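Local coordinates for protein Cys-Gly metallodipeptidase DUG1 (Saccharomyces cerevisiae, PDB 4G1P) that hydrolyses Cys-Gly dipeptides as a metal-dependent peptidase and serves as the catalytic component of the complex that degrades glutathione, at residues 152-163 / 469-477. Residues are numbered along the deposited sequence; the frame is centred on the assembly and turned at random.
Sequences FKASGQEFPVNL and AAYLQYYSE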
# COMPACT_ATOMS: atom_id res chain seq x y z
N PHE A 152 38.70 -23.96 -12.25
CA PHE A 152 39.83 -24.73 -11.77
C PHE A 152 39.78 -26.13 -12.39
O PHE A 152 40.79 -26.65 -12.87
CB PHE A 152 39.85 -24.83 -10.24
CG PHE A 152 40.53 -23.66 -9.56
CD1 PHE A 152 39.81 -22.53 -9.21
CD2 PHE A 152 41.89 -23.69 -9.31
CE1 PHE A 152 40.43 -21.44 -8.60
CE2 PHE A 152 42.53 -22.61 -8.71
CZ PHE A 152 41.80 -21.48 -8.35
N LYS A 153 38.59 -26.71 -12.40
CA LYS A 153 38.42 -28.06 -12.93
C LYS A 153 38.78 -28.12 -14.41
O LYS A 153 39.59 -28.94 -14.82
CB LYS A 153 37.00 -28.56 -12.68
CG LYS A 153 36.94 -29.88 -11.93
CD LYS A 153 35.72 -29.96 -11.02
CE LYS A 153 34.45 -29.56 -11.78
NZ LYS A 153 33.31 -29.19 -10.88
N ALA A 154 38.20 -27.23 -15.21
CA ALA A 154 38.43 -27.22 -16.66
C ALA A 154 39.87 -26.86 -17.03
O ALA A 154 40.34 -27.21 -18.11
CB ALA A 154 37.47 -26.26 -17.34
N SER A 155 40.55 -26.14 -16.15
CA SER A 155 41.91 -25.71 -16.42
C SER A 155 42.92 -26.77 -15.98
O SER A 155 44.12 -26.60 -16.19
CB SER A 155 42.20 -24.39 -15.70
OG SER A 155 42.32 -24.60 -14.30
N GLY A 156 42.43 -27.85 -15.37
CA GLY A 156 43.28 -28.90 -14.87
C GLY A 156 44.25 -28.41 -13.80
O GLY A 156 45.33 -28.97 -13.60
N GLN A 157 43.86 -27.34 -13.12
CA GLN A 157 44.66 -26.75 -12.07
C GLN A 157 44.16 -27.17 -10.68
O GLN A 157 42.97 -27.34 -10.46
CB GLN A 157 44.60 -25.24 -12.24
CG GLN A 157 45.92 -24.55 -12.31
CD GLN A 157 46.87 -25.08 -13.39
OE1 GLN A 157 48.09 -25.01 -13.23
NE2 GLN A 157 46.32 -25.59 -14.49
N GLU A 158 45.08 -27.36 -9.75
CA GLU A 158 44.71 -27.83 -8.41
C GLU A 158 43.90 -26.78 -7.64
O GLU A 158 44.31 -25.62 -7.54
CB GLU A 158 45.97 -28.20 -7.63
CG GLU A 158 45.70 -29.02 -6.39
CD GLU A 158 46.96 -29.33 -5.62
OE1 GLU A 158 48.06 -29.29 -6.22
OE2 GLU A 158 46.85 -29.62 -4.41
N PHE A 159 42.75 -27.18 -7.11
CA PHE A 159 41.95 -26.26 -6.30
C PHE A 159 42.68 -25.99 -4.98
O PHE A 159 43.06 -26.91 -4.28
CB PHE A 159 40.54 -26.81 -6.05
CG PHE A 159 39.56 -25.76 -5.59
CD1 PHE A 159 39.19 -24.73 -6.42
CD2 PHE A 159 39.03 -25.80 -4.31
CE1 PHE A 159 38.30 -23.77 -6.00
CE2 PHE A 159 38.14 -24.85 -3.89
CZ PHE A 159 37.78 -23.82 -4.73
N PRO A 160 42.87 -24.71 -4.64
CA PRO A 160 43.82 -24.39 -3.57
C PRO A 160 43.32 -24.61 -2.15
O PRO A 160 44.15 -24.62 -1.23
CB PRO A 160 44.13 -22.91 -3.82
CG PRO A 160 42.92 -22.39 -4.50
CD PRO A 160 42.40 -23.50 -5.34
N VAL A 161 42.02 -24.76 -1.94
CA VAL A 161 41.52 -24.95 -0.57
C VAL A 161 40.41 -25.98 -0.53
O VAL A 161 39.99 -26.48 -1.55
CB VAL A 161 40.98 -23.63 0.06
CG1 VAL A 161 42.01 -22.50 0.01
CG2 VAL A 161 39.66 -23.21 -0.61
N ASN A 162 39.94 -26.31 0.67
CA ASN A 162 38.70 -27.06 0.81
C ASN A 162 37.57 -26.06 0.94
O ASN A 162 37.54 -25.27 1.88
CB ASN A 162 38.74 -27.97 2.03
CG ASN A 162 39.91 -28.94 2.00
OD1 ASN A 162 40.04 -29.75 1.08
ND2 ASN A 162 40.76 -28.85 3.00
N LEU A 163 36.63 -26.09 -0.00
CA LEU A 163 35.53 -25.16 0.02
C LEU A 163 34.36 -25.74 0.79
O LEU A 163 34.09 -26.93 0.70
CB LEU A 163 35.10 -24.80 -1.40
CG LEU A 163 34.32 -23.49 -1.41
CD1 LEU A 163 35.26 -22.34 -1.01
CD2 LEU A 163 33.69 -23.25 -2.78
N ALA A 469 38.97 -16.33 -7.57
CA ALA A 469 39.94 -17.39 -7.83
C ALA A 469 41.32 -17.06 -7.26
O ALA A 469 41.96 -17.89 -6.61
CB ALA A 469 40.03 -17.66 -9.32
N ALA A 470 41.79 -15.84 -7.49
CA ALA A 470 43.13 -15.49 -7.03
C ALA A 470 43.15 -15.40 -5.51
O ALA A 470 44.11 -15.82 -4.87
CB ALA A 470 43.59 -14.19 -7.65
N TYR A 471 42.07 -14.88 -4.95
CA TYR A 471 41.95 -14.80 -3.50
C TYR A 471 42.06 -16.17 -2.83
O TYR A 471 42.82 -16.32 -1.88
CB TYR A 471 40.66 -14.08 -3.08
CG TYR A 471 40.11 -14.61 -1.80
CD1 TYR A 471 40.65 -14.24 -0.59
CD2 TYR A 471 39.05 -15.49 -1.80
CE1 TYR A 471 40.14 -14.73 0.59
CE2 TYR A 471 38.54 -15.99 -0.64
CZ TYR A 471 39.09 -15.61 0.55
OH TYR A 471 38.58 -16.11 1.72
N LEU A 472 41.33 -17.17 -3.31
CA LEU A 472 41.48 -18.51 -2.75
C LEU A 472 42.92 -19.02 -2.91
O LEU A 472 43.48 -19.65 -2.02
CB LEU A 472 40.48 -19.50 -3.37
CG LEU A 472 38.99 -19.28 -3.07
CD1 LEU A 472 38.11 -20.19 -3.91
CD2 LEU A 472 38.68 -19.49 -1.60
N GLN A 473 43.51 -18.74 -4.06
CA GLN A 473 44.86 -19.18 -4.33
C GLN A 473 45.85 -18.53 -3.38
O GLN A 473 46.66 -19.21 -2.74
CB GLN A 473 45.23 -18.88 -5.78
CG GLN A 473 46.64 -19.32 -6.14
CD GLN A 473 46.86 -20.80 -5.93
OE1 GLN A 473 46.11 -21.63 -6.43
NE2 GLN A 473 47.89 -21.15 -5.17
N TYR A 474 45.79 -17.20 -3.28
CA TYR A 474 46.73 -16.48 -2.45
C TYR A 474 46.55 -16.82 -0.98
O TYR A 474 47.53 -16.99 -0.25
CB TYR A 474 46.62 -14.98 -2.65
CG TYR A 474 47.16 -14.51 -3.96
CD1 TYR A 474 48.12 -15.24 -4.65
CD2 TYR A 474 46.69 -13.33 -4.53
CE1 TYR A 474 48.61 -14.80 -5.88
CE2 TYR A 474 47.17 -12.88 -5.75
CZ TYR A 474 48.13 -13.61 -6.42
OH TYR A 474 48.58 -13.15 -7.63
N TYR A 475 45.30 -16.89 -0.55
CA TYR A 475 45.03 -17.25 0.83
C TYR A 475 45.69 -18.60 1.15
O TYR A 475 46.34 -18.74 2.19
CB TYR A 475 43.53 -17.26 1.13
CG TYR A 475 43.25 -17.68 2.55
CD1 TYR A 475 43.52 -16.83 3.61
CD2 TYR A 475 42.76 -18.95 2.84
CE1 TYR A 475 43.29 -17.21 4.91
CE2 TYR A 475 42.53 -19.34 4.15
CZ TYR A 475 42.80 -18.46 5.17
OH TYR A 475 42.56 -18.84 6.47
N SER A 476 45.56 -19.56 0.24
CA SER A 476 46.18 -20.88 0.44
C SER A 476 47.70 -20.79 0.59
O SER A 476 48.31 -21.68 1.18
CB SER A 476 45.84 -21.82 -0.71
OG SER A 476 46.58 -21.49 -1.87
N GLU A 477 48.30 -19.73 0.06
CA GLU A 477 49.75 -19.57 0.13
C GLU A 477 50.22 -18.78 1.36
O GLU A 477 51.34 -18.97 1.81
CB GLU A 477 50.30 -18.94 -1.15
CG GLU A 477 50.13 -19.80 -2.38
CD GLU A 477 50.29 -19.00 -3.67
OE1 GLU A 477 50.65 -17.80 -3.59
OE2 GLU A 477 50.04 -19.55 -4.76
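Pro160 and Leu472 meet through apolar atoms, the proline CG lying 3.9 Å from the leucine CB; a compact ring suits a place pressed close to a helix backbone. The two branches of Leu472 then part: CD1 crosses Phe159 obliquely, 3.7 Å from CZ, while CD2 meets CG2 of Val161 and, more loosely, CD1 of Leu163. CB of Phe159 starts out away from the helix, but with CG anti to the backbone N (chi1 -163°) the ring's end comes back to it. Ala469 is small enough to admit the Phe152 ring, whose CE1 lies 3.9 Å from its CB. The contact joins the link between helix 135-154, closed by a Schellman motif at Gly156, and strand 162-168 in the six-stranded mixed sheet of the catalytic domain to the C-terminal helix 458-477. Gln473, bent at chi2, lays OE1 3.5 Å from CB of Pro160 and near the Phe152 ring edge, while NE2 donates to OE2 of Glu477 at 2.7 Å, from above the carboxylate plane. With an alanine in its place, Glu477 would probably lose this donor and a gap open beside Pro160. Ser476 is small enough for its CB to sit beside the carbonyl O of Pro160.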